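Local coordinates for leucine aminopeptidase 2, chloroplastic (Streptomyces sp. BC16019, PDB 5LHK), which probably removes unsubstituted N-terminal amino acids from peptides, as a manganese-dependent aminopeptidase of the M17 family with two metal ions in its active site, at residues E338-D343 with D430-S435; A372-A377 with W458-I463; F265-L270 with E315-G320; G257-G262 with R308-L313. All coordinates share one frame; numbering follows the deposited sequence.

Contact 1: E338-D343 with D430-S435; sequences EITHTD and DRVNCS. With MN (manganese (II) ion), chain C.
Asn433 meets the loop after strand 336-338 with its side-chain amide, and polar bonds carry most of this contact. Its OD1 takes the backbone N of Thr340 at 2.8 Å, from a donor tilted out of the carbonyl plane, and receives a weak second bond from the N of His341. From the same amide, ND2 donates to the O of His341 at 2.8 Å, so acceptor and donor ends both grip one short run of loop backbone. The torsion suits this: CG lies between the backbone N and the carbonyl carbon (chi1 77°), which turns the amide across to the loop. Thr340 answers in the other direction, its OG1 donating to the O of Cys434 at 2.6 Å, in the carbonyl plane and on a lone pair.

Backbone pairing precedes these bonds in the chain. Glu338 N donates to Arg431 O at 2.8 Å and Asn433 N to Glu338 O at 3.2 Å, the pattern of a single parallel bridge between Glu338 and Val432.

Apolar contacts are few. Thr340 CG2 rests on Val432 CG1 at 3.7 Å, and the CB atoms of His341 and Cys434 approach to 3.5 Å. Glu338 runs extended beside Val432, and its OE1 is bonded to Ser426.

The loop held in this way leads directly to Asp343, which binds one manganese through both its O and OD1, while a salt bridge from Lys273 reaches OD2. The bridge and the Asn433 bonds probably help to position the loop leading to the two-metal site characteristic of M17 aminopeptidases.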
# COMPACT_ATOMS: atom_id res chain seq x y z
N GLU A 338 -9.05 -5.02 -26.63
CA GLU A 338 -9.75 -4.80 -25.37
C GLU A 338 -8.87 -3.94 -24.47
O GLU A 338 -7.68 -4.23 -24.28
CB GLU A 338 -10.03 -6.13 -24.68
CG GLU A 338 -10.76 -5.99 -23.35
CD GLU A 338 -10.93 -7.30 -22.62
OE1 GLU A 338 -10.11 -8.24 -22.81
OE2 GLU A 338 -11.88 -7.38 -21.81
N ILE A 339 -9.48 -2.91 -23.89
CA ILE A 339 -8.78 -1.97 -23.02
C ILE A 339 -8.86 -2.52 -21.61
O ILE A 339 -9.83 -2.29 -20.91
CB ILE A 339 -9.43 -0.56 -23.10
CG1 ILE A 339 -9.40 -0.03 -24.54
CG2 ILE A 339 -8.75 0.42 -22.14
CD1 ILE A 339 -8.02 0.16 -25.14
N THR A 340 -7.84 -3.27 -21.18
CA THR A 340 -7.83 -3.83 -19.81
C THR A 340 -7.23 -2.88 -18.76
O THR A 340 -7.38 -3.11 -17.57
CB THR A 340 -7.10 -5.18 -19.78
OG1 THR A 340 -5.81 -5.03 -20.38
CG2 THR A 340 -7.91 -6.25 -20.54
N HIS A 341 -6.53 -1.84 -19.23
CA HIS A 341 -5.92 -0.83 -18.37
C HIS A 341 -5.80 0.47 -19.20
O HIS A 341 -5.11 0.48 -20.23
CB HIS A 341 -4.55 -1.31 -17.88
CG HIS A 341 -4.06 -0.60 -16.66
ND1 HIS A 341 -3.82 0.75 -16.62
CD2 HIS A 341 -3.75 -1.06 -15.42
CE1 HIS A 341 -3.39 1.10 -15.43
NE2 HIS A 341 -3.34 0.02 -14.67
N THR A 342 -6.45 1.56 -18.75
CA THR A 342 -6.50 2.79 -19.55
C THR A 342 -5.16 3.54 -19.61
O THR A 342 -4.99 4.44 -20.44
CB THR A 342 -7.63 3.76 -19.13
OG1 THR A 342 -7.37 4.34 -17.84
CG2 THR A 342 -8.97 3.07 -19.11
N ASP A 343 -4.24 3.21 -18.71
CA ASP A 343 -2.90 3.78 -18.68
C ASP A 343 -1.91 3.14 -19.67
O ASP A 343 -0.79 3.63 -19.81
CB ASP A 343 -2.31 3.73 -17.27
CG ASP A 343 -1.26 4.81 -17.03
OD1 ASP A 343 -1.08 5.72 -17.89
OD2 ASP A 343 -0.61 4.78 -15.96
N ASP A 430 -9.32 -9.39 -30.16
CA ASP A 430 -8.13 -10.05 -30.70
C ASP A 430 -6.92 -9.95 -29.79
O ASP A 430 -6.08 -10.84 -29.78
CB ASP A 430 -7.78 -9.50 -32.08
CG ASP A 430 -8.90 -9.70 -33.07
OD1 ASP A 430 -9.68 -10.67 -32.91
OD2 ASP A 430 -9.00 -8.87 -33.99
N ARG A 431 -6.82 -8.86 -29.03
CA ARG A 431 -5.74 -8.67 -28.09
C ARG A 431 -6.15 -7.77 -26.92
O ARG A 431 -7.15 -7.07 -27.00
CB ARG A 431 -4.56 -8.05 -28.81
CG ARG A 431 -4.85 -6.65 -29.31
CD ARG A 431 -3.73 -6.07 -30.12
NE ARG A 431 -3.62 -6.62 -31.46
CZ ARG A 431 -4.45 -6.35 -32.48
NH1 ARG A 431 -5.52 -5.57 -32.33
NH2 ARG A 431 -4.20 -6.89 -33.66
N VAL A 432 -5.34 -7.78 -25.87
CA VAL A 432 -5.43 -6.80 -24.78
C VAL A 432 -4.32 -5.75 -24.88
O VAL A 432 -3.27 -5.99 -25.46
CB VAL A 432 -5.39 -7.45 -23.36
CG1 VAL A 432 -6.55 -8.42 -23.19
CG2 VAL A 432 -4.06 -8.14 -23.06
N ASN A 433 -4.55 -4.59 -24.28
CA ASN A 433 -3.50 -3.58 -24.13
C ASN A 433 -2.72 -3.71 -22.83
O ASN A 433 -1.80 -2.93 -22.60
CB ASN A 433 -4.07 -2.16 -24.29
CG ASN A 433 -4.83 -1.67 -23.06
OD1 ASN A 433 -5.43 -2.45 -22.30
ND2 ASN A 433 -4.83 -0.36 -22.87
N CYS A 434 -3.09 -4.66 -21.97
CA CYS A 434 -2.39 -4.88 -20.70
C CYS A 434 -2.69 -6.28 -20.20
O CYS A 434 -3.85 -6.67 -20.06
CB CYS A 434 -2.80 -3.83 -19.66
SG CYS A 434 -2.06 -4.07 -18.02
N SER A 435 -1.63 -7.05 -19.94
CA SER A 435 -1.77 -8.42 -19.42
C SER A 435 -1.88 -8.49 -17.90
O SER A 435 -2.24 -9.53 -17.37
CB SER A 435 -0.56 -9.24 -19.83
OG SER A 435 0.61 -8.69 -19.25
MN MN C . -0.07 5.65 -19.80
O HOH W 1 1.80 5.09 -21.07
O HOH W 2 1.90 4.76 -18.45

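Contact 2: A372-A377 with W458-I463; sequences ATLTSA and WAHLDI
Asp462 and Thr375 set their side chains at about a right angle, with the carboxylate turned to the bend of segment 372-377. CG of Asp462 stands opposite the backbone N (chi1 -170°), and from there OD1 collects two backbone donors. Leu374 N comes from above the carboxylate plane at 3.2 Å, whereas Thr375 N arrives on the syn side, close to that plane, at 3.3 Å.

Leu374 and His460 are likewise crossed at about a right angle. One methyl, CD2, touches CE1 of the imidazole at 3.7 Å, an oblique approach to the ring. The rotation of that ring is tied down from elsewhere, since ND1 is bonded to Asp370, a residue that also receives NE1 of Trp458.

These side chains gather where a parallel pair of the central sheet of the catalytic domain comes to an end. Strand 458-462 runs beside strand 367-372: Ala372 N donates to Leu461 O at 3.0 Å, and Ile463 N to Ala372 O at 2.9 Å. Just beyond, Thr373 forms the centre of an inverse gamma turn, and segment 372-377 veers away, the directions of the two touching parts differing by 72°.

The Thr373 and Ile463 side chains cross obliquely, CG2 of the threonine meeting CG1 of the isoleucine at 4.0 Å. The hydroxyl of Thr373 is bonded to Asp284, a manganese ligand, which places the turn in the second shell of the metal site. Leu350 of helix 345-358 packs against both Ala372 and Leu374.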
# COMPACT_ATOMS: atom_id res chain seq x y z
N ALA A 372 8.61 6.19 -28.82
CA ALA A 372 7.54 6.30 -27.84
C ALA A 372 8.04 6.18 -26.40
O ALA A 372 8.82 5.28 -26.08
CB ALA A 372 6.49 5.24 -28.12
N THR A 373 7.60 7.09 -25.55
CA THR A 373 7.72 6.93 -24.10
C THR A 373 6.63 5.95 -23.64
O THR A 373 5.61 6.34 -23.05
CB THR A 373 7.56 8.29 -23.39
OG1 THR A 373 6.34 8.90 -23.82
CG2 THR A 373 8.74 9.21 -23.74
N LEU A 374 6.83 4.67 -23.95
CA LEU A 374 5.71 3.72 -23.98
C LEU A 374 5.48 2.97 -22.68
O LEU A 374 4.36 2.84 -22.21
CB LEU A 374 5.87 2.72 -25.14
CG LEU A 374 4.60 1.97 -25.56
CD1 LEU A 374 3.53 2.92 -26.11
CD2 LEU A 374 4.94 0.90 -26.58
N THR A 375 6.55 2.50 -22.08
CA THR A 375 6.45 1.49 -21.05
C THR A 375 7.22 1.91 -19.79
O THR A 375 8.30 2.48 -19.87
CB THR A 375 6.95 0.17 -21.67
OG1 THR A 375 5.90 -0.39 -22.50
CG2 THR A 375 7.23 -0.78 -20.71
N SER A 376 6.67 1.60 -18.64
CA SER A 376 7.34 1.83 -17.37
C SER A 376 8.05 0.58 -16.85
O SER A 376 8.80 0.69 -15.90
CB SER A 376 6.34 2.31 -16.35
OG SER A 376 5.22 1.45 -16.38
N ALA A 377 7.80 -0.59 -17.42
CA ALA A 377 8.44 -1.84 -16.96
C ALA A 377 9.94 -1.95 -17.31
O ALA A 377 10.70 -2.52 -16.54
CB ALA A 377 7.70 -3.05 -17.51
N TRP A 458 10.70 -2.76 -39.72
CA TRP A 458 10.19 -1.91 -38.65
C TRP A 458 11.10 -1.96 -37.43
O TRP A 458 11.66 -3.01 -37.10
CB TRP A 458 8.76 -2.34 -38.30
CG TRP A 458 8.26 -1.95 -36.94
CD1 TRP A 458 7.81 -0.72 -36.55
CD2 TRP A 458 8.13 -2.80 -35.80
NE1 TRP A 458 7.42 -0.75 -35.23
CE2 TRP A 458 7.60 -2.02 -34.75
CE3 TRP A 458 8.41 -4.15 -35.57
CZ2 TRP A 458 7.34 -2.56 -33.48
CZ3 TRP A 458 8.16 -4.68 -34.31
CH2 TRP A 458 7.63 -3.88 -33.28
N ALA A 459 11.26 -0.81 -36.78
CA ALA A 459 11.95 -0.75 -35.49
C ALA A 459 11.14 0.08 -34.52
O ALA A 459 10.48 1.04 -34.93
CB ALA A 459 13.36 -0.20 -35.64
N HIS A 460 11.20 -0.30 -33.24
CA HIS A 460 10.46 0.37 -32.18
C HIS A 460 11.44 0.79 -31.09
O HIS A 460 12.22 -0.03 -30.61
CB HIS A 460 9.41 -0.60 -31.64
CG HIS A 460 8.89 -0.26 -30.27
ND1 HIS A 460 8.37 0.97 -29.95
CD2 HIS A 460 8.76 -1.03 -29.16
CE1 HIS A 460 7.96 0.96 -28.70
NE2 HIS A 460 8.18 -0.24 -28.20
N LEU A 461 11.39 2.07 -30.72
CA LEU A 461 12.26 2.66 -29.72
C LEU A 461 11.42 3.09 -28.54
O LEU A 461 10.60 4.01 -28.66
CB LEU A 461 13.00 3.87 -30.28
CG LEU A 461 14.26 3.65 -31.12
CD1 LEU A 461 14.03 2.65 -32.21
CD2 LEU A 461 14.73 4.99 -31.70
N ASP A 462 11.61 2.42 -27.40
CA ASP A 462 10.88 2.71 -26.17
C ASP A 462 11.83 3.49 -25.27
O ASP A 462 12.82 2.95 -24.81
CB ASP A 462 10.44 1.41 -25.51
CG ASP A 462 9.46 1.61 -24.36
OD1 ASP A 462 9.32 2.73 -23.81
OD2 ASP A 462 8.83 0.60 -24.00
N ILE A 463 11.49 4.75 -25.01
CA ILE A 463 12.41 5.72 -24.42
C ILE A 463 11.81 6.43 -23.22
O ILE A 463 12.23 7.54 -22.88
CB ILE A 463 12.83 6.77 -25.48
CG1 ILE A 463 11.64 7.62 -25.97
CG2 ILE A 463 13.48 6.09 -26.66
CD1 ILE A 463 12.03 8.88 -26.69

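Contact 3: F265-L270 with E315-G320; sequences FDSGGL and ENMPDG. With MN (manganese (II) ion), chain B; MN (manganese (II) ion), chain C.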
# COMPACT_ATOMS: atom_id res chain seq x y z
N PHE A 265 -0.34 14.84 -22.34
CA PHE A 265 -0.51 14.67 -20.91
C PHE A 265 -1.13 13.32 -20.64
O PHE A 265 -2.26 13.04 -21.07
CB PHE A 265 -1.42 15.77 -20.34
CG PHE A 265 -1.53 15.73 -18.85
CD1 PHE A 265 -0.45 16.06 -18.05
CD2 PHE A 265 -2.72 15.32 -18.24
CE1 PHE A 265 -0.55 16.01 -16.66
CE2 PHE A 265 -2.82 15.26 -16.86
CZ PHE A 265 -1.74 15.61 -16.07
N ASP A 266 -0.39 12.47 -19.94
CA ASP A 266 -0.86 11.14 -19.57
C ASP A 266 -1.18 11.05 -18.08
O ASP A 266 -0.32 10.74 -17.28
CB ASP A 266 0.17 10.09 -19.97
CG ASP A 266 -0.34 8.66 -19.84
OD1 ASP A 266 -1.55 8.47 -19.56
OD2 ASP A 266 0.47 7.73 -20.01
N SER A 267 -2.44 11.30 -17.72
CA SER A 267 -2.90 11.11 -16.34
C SER A 267 -3.13 9.66 -15.96
O SER A 267 -3.25 9.35 -14.78
CB SER A 267 -4.20 11.85 -16.10
OG SER A 267 -5.29 11.12 -16.64
N GLY A 268 -3.26 8.80 -16.97
CA GLY A 268 -3.68 7.43 -16.76
C GLY A 268 -5.07 7.13 -17.26
O GLY A 268 -5.37 5.98 -17.58
N GLY A 269 -5.90 8.16 -17.36
CA GLY A 269 -7.32 8.00 -17.67
C GLY A 269 -8.07 7.54 -16.43
O GLY A 269 -7.72 7.93 -15.32
N LEU A 270 -9.09 6.69 -16.62
CA LEU A 270 -9.88 6.16 -15.51
C LEU A 270 -9.06 5.27 -14.60
O LEU A 270 -9.28 5.26 -13.39
CB LEU A 270 -11.13 5.41 -16.02
CG LEU A 270 -12.14 6.33 -16.74
CD1 LEU A 270 -13.31 5.55 -17.31
CD2 LEU A 270 -12.66 7.46 -15.84
N GLU A 315 -4.54 14.03 -25.12
CA GLU A 315 -4.46 13.93 -23.67
C GLU A 315 -5.18 12.66 -23.22
O GLU A 315 -6.22 12.31 -23.79
CB GLU A 315 -5.12 15.13 -23.00
CG GLU A 315 -4.36 16.43 -23.10
CD GLU A 315 -4.89 17.51 -22.16
OE1 GLU A 315 -4.17 18.50 -21.94
OE2 GLU A 315 -6.02 17.36 -21.63
N ASN A 316 -4.65 11.99 -22.20
CA ASN A 316 -5.34 10.87 -21.54
C ASN A 316 -5.83 11.32 -20.16
O ASN A 316 -5.04 11.45 -19.23
CB ASN A 316 -4.39 9.68 -21.43
CG ASN A 316 -5.07 8.43 -20.91
OD1 ASN A 316 -6.30 8.32 -20.89
ND2 ASN A 316 -4.26 7.49 -20.46
N MET A 317 -7.14 11.59 -20.06
CA MET A 317 -7.74 12.23 -18.87
C MET A 317 -8.89 11.39 -18.34
O MET A 317 -9.59 10.74 -19.13
CB MET A 317 -8.29 13.61 -19.23
CG MET A 317 -7.24 14.64 -19.62
SD MET A 317 -6.28 15.15 -18.18
CE MET A 317 -6.95 16.78 -17.83
N PRO A 318 -9.10 11.41 -17.01
CA PRO A 318 -10.33 10.86 -16.46
C PRO A 318 -11.47 11.84 -16.66
O PRO A 318 -11.26 13.06 -16.58
CB PRO A 318 -10.01 10.71 -14.98
CG PRO A 318 -9.12 11.87 -14.69
CD PRO A 318 -8.34 12.13 -15.97
N ASP A 319 -12.67 11.32 -16.89
CA ASP A 319 -13.82 12.15 -17.22
C ASP A 319 -15.07 11.29 -17.30
O ASP A 319 -14.97 10.07 -17.47
CB ASP A 319 -13.62 12.84 -18.58
CG ASP A 319 -14.62 13.93 -18.83
OD1 ASP A 319 -14.47 14.96 -18.18
OD2 ASP A 319 -15.54 13.75 -19.66
N GLY A 320 -16.22 11.93 -17.18
CA GLY A 320 -17.51 11.28 -17.42
C GLY A 320 -17.64 10.61 -18.78
O GLY A 320 -18.43 9.69 -18.92
MN MN B . 1.57 7.07 -22.01
MN MN C . -0.07 5.65 -19.80
O HOH W 1 1.80 5.09 -21.07
O HOH W 2 1.90 4.76 -18.45
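Asn316 packs closely against the loop that follows Asp266, and here the contact is tight. Its side chain lies alongside that of Asp266, the amide and carboxylate planes 27° apart. ND2 donates to Asp266 OD1 at 3.0 Å, on the syn side but 30° out of the carboxylate plane, and it has a second acceptor in Thr342 O. The other carboxylate oxygen, OD2, bridges the two manganese ions, 2.4 Å from the manganese of chain B and 2.2 Å from that of chain C. Asn316 is therefore a second-shell residue that probably helps to orient a bridging ligand.

The backbone O of Asn316 is gripped twice by Ser267, through N at 3.0 Å and OG at 2.6 Å. With its OG between the backbone N and the carbonyl carbon (chi1 78°), this serine can also accept from Gly269 N, forming an ST turn. Gly269 follows at positive phi, and its CA comes to 3.4 Å of Asn316 OD1. Met317 closes up equally well on Phe265, its SD at the edge of the ring and 3.6 Å from CD2, a Met-aromatic contact.

Beyond this hydrogen-bonded part the fit relaxes. Leu270 touches Pro318 more lightly, CD2 to CB 4.3 Å, and Asp319, partly exposed, turns its carboxylate away to Gly320 of a neighbouring subunit. Leu270 also packs on Pro318 of one neighbouring subunit, and Pro318 on Leu270 of another.

Strand 265-266 and strand 306-316 pair in parallel here, Asn316 N donating to Phe265 O, and helix 286-301 connects them as a beta-alpha-beta crossover.

Contact 4: G257-G262 with R308-L313; sequences GLVGKG and RGHLPL. With MN (manganese (II) ion), chain B.
A parallel pair within the central sheet of the catalytic domain, strand 255-263 beside strand 306-316, brings Gly257 to Gly262 against Arg308 to Leu313. The strand segments cross at -20°, with axes 4.6 Å apart at their closest. Leu258 N donates to Arg308 O at 2.7 Å, and the ladder continues through Gly260 N to His310 O.

His310 adds a side-chain bond to this backbone pattern. Both its N and its ND1 donate to Leu258 O, at 2.7 and 3.2 Å, giving one carbonyl two donors from one residue. The ring nitrogen comes from above the carbonyl plane, although the oxygen lies near the plane of the imidazole. CG set opposite the carbonyl carbon (chi1 -51°) lays the ring edge along the neighbouring strand, where CE1 meets Gly257 CA at 3.9 Å. Val259 CG2 touches the same ring obliquely.

Such a sheet, with helices on its faces, is the core of the M17 catalytic domain. Helix 286-301 packs on Leu258 and Leu311, and helix 345-358 on Val259 and Pro312.

Farther along, Pro312 has no N-H to give, and its CD lies 3.2 Å from Gly260 O. Leu311 CD1 fits against Gly260, which carries no side chain to obstruct it. The pairing resumes with a weak bond from Gly262 N to Pro312 O. Between these two glycines, Lys261 points away from the partner strand, fully extended, and its NZ binds a manganese at 2.4 Å.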
# COMPACT_ATOMS: atom_id res chain seq x y z
N GLY A 257 9.38 6.06 -42.82
CA GLY A 257 8.28 6.57 -41.98
C GLY A 257 8.70 6.63 -40.53
O GLY A 257 9.22 5.66 -40.02
N LEU A 258 8.51 7.78 -39.87
CA LEU A 258 8.75 7.94 -38.43
C LEU A 258 7.41 8.18 -37.72
O LEU A 258 6.64 9.07 -38.11
CB LEU A 258 9.71 9.09 -38.15
CG LEU A 258 11.08 9.02 -38.84
CD1 LEU A 258 11.90 10.26 -38.54
CD2 LEU A 258 11.86 7.76 -38.47
N VAL A 259 7.13 7.36 -36.71
CA VAL A 259 5.89 7.42 -35.95
C VAL A 259 6.25 7.80 -34.52
O VAL A 259 7.03 7.10 -33.87
CB VAL A 259 5.15 6.06 -35.97
CG1 VAL A 259 3.86 6.13 -35.16
CG2 VAL A 259 4.84 5.66 -37.41
N GLY A 260 5.67 8.90 -34.04
CA GLY A 260 6.02 9.45 -32.72
C GLY A 260 4.81 9.57 -31.81
O GLY A 260 3.84 10.25 -32.14
N LYS A 261 4.87 8.93 -30.65
CA LYS A 261 3.79 9.00 -29.67
C LYS A 261 3.74 10.40 -29.04
O LYS A 261 4.68 10.81 -28.37
CB LYS A 261 4.00 7.95 -28.58
CG LYS A 261 2.95 8.00 -27.47
CD LYS A 261 3.36 7.16 -26.29
CE LYS A 261 2.43 7.38 -25.12
NZ LYS A 261 2.80 6.48 -23.99
N GLY A 262 2.62 11.09 -29.24
CA GLY A 262 2.43 12.45 -28.76
C GLY A 262 1.32 12.61 -27.73
O GLY A 262 0.44 13.45 -27.87
N ARG A 308 8.79 10.67 -43.80
CA ARG A 308 7.48 11.12 -43.35
C ARG A 308 7.37 10.92 -41.84
O ARG A 308 7.71 9.86 -41.34
CB ARG A 308 6.32 10.40 -44.07
CG ARG A 308 4.93 10.99 -43.72
CD ARG A 308 3.77 10.59 -44.64
NE ARG A 308 3.95 11.07 -46.02
CZ ARG A 308 4.50 10.38 -47.04
NH1 ARG A 308 4.97 9.12 -46.89
NH2 ARG A 308 4.60 10.96 -48.23
N GLY A 309 6.91 11.95 -41.14
CA GLY A 309 6.60 11.88 -39.72
C GLY A 309 5.09 11.72 -39.55
O GLY A 309 4.32 12.36 -40.26
N HIS A 310 4.69 10.88 -38.61
CA HIS A 310 3.28 10.59 -38.32
C HIS A 310 3.13 10.78 -36.82
O HIS A 310 3.75 10.03 -36.03
CB HIS A 310 2.93 9.15 -38.69
CG HIS A 310 3.31 8.76 -40.07
ND1 HIS A 310 4.59 8.36 -40.41
CD2 HIS A 310 2.59 8.66 -41.21
CE1 HIS A 310 4.64 8.05 -41.69
NE2 HIS A 310 3.44 8.22 -42.20
N LEU A 311 2.33 11.78 -36.43
CA LEU A 311 2.25 12.22 -35.03
C LEU A 311 0.81 12.25 -34.47
O LEU A 311 0.10 13.23 -34.63
CB LEU A 311 2.84 13.63 -34.88
CG LEU A 311 4.34 13.90 -35.06
CD1 LEU A 311 5.25 12.77 -34.60
CD2 LEU A 311 4.64 14.29 -36.50
N PRO A 312 0.40 11.18 -33.78
CA PRO A 312 -0.87 11.24 -33.06
C PRO A 312 -0.70 11.98 -31.73
O PRO A 312 0.21 11.67 -30.96
CB PRO A 312 -1.20 9.76 -32.82
CG PRO A 312 0.13 9.10 -32.71
CD PRO A 312 1.03 9.85 -33.66
N LEU A 313 -1.59 12.96 -31.49
CA LEU A 313 -1.50 13.86 -30.34
C LEU A 313 -2.80 13.82 -29.55
O LEU A 313 -3.87 14.02 -30.11
CB LEU A 313 -1.21 15.30 -30.79
CG LEU A 313 -0.15 15.49 -31.87
CD1 LEU A 313 -0.06 16.96 -32.22
CD2 LEU A 313 1.20 14.99 -31.42
MN MN B . 1.57 7.07 -22.01
O HOH W 1 1.80 5.09 -21.07

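From the N terminus, strand 255-263 opens contact 4 and strand 265-266 opens contact 3. Helix 286-301 intervenes before strand 306-316 returns to close both in the same order, so the two loops cross rather than nest. Contact 1 opens next, at 338-343, and contact 2 at 372-377; they close at 430-435 and 458-463, crossing in turn. The first pair therefore closes before the second begins. Contacts 2, 3 and 4 share the central sheet, whereas contact 1 belongs to a small separate one. Thr342 probably hydrogen-bonds through OG1 to Gly268 O and through O to Asn316 ND2, joining contacts 1 and 3, and Thr373 O probably bonds to Lys261 NZ, joining contacts 2 and 4 beside the manganese pair.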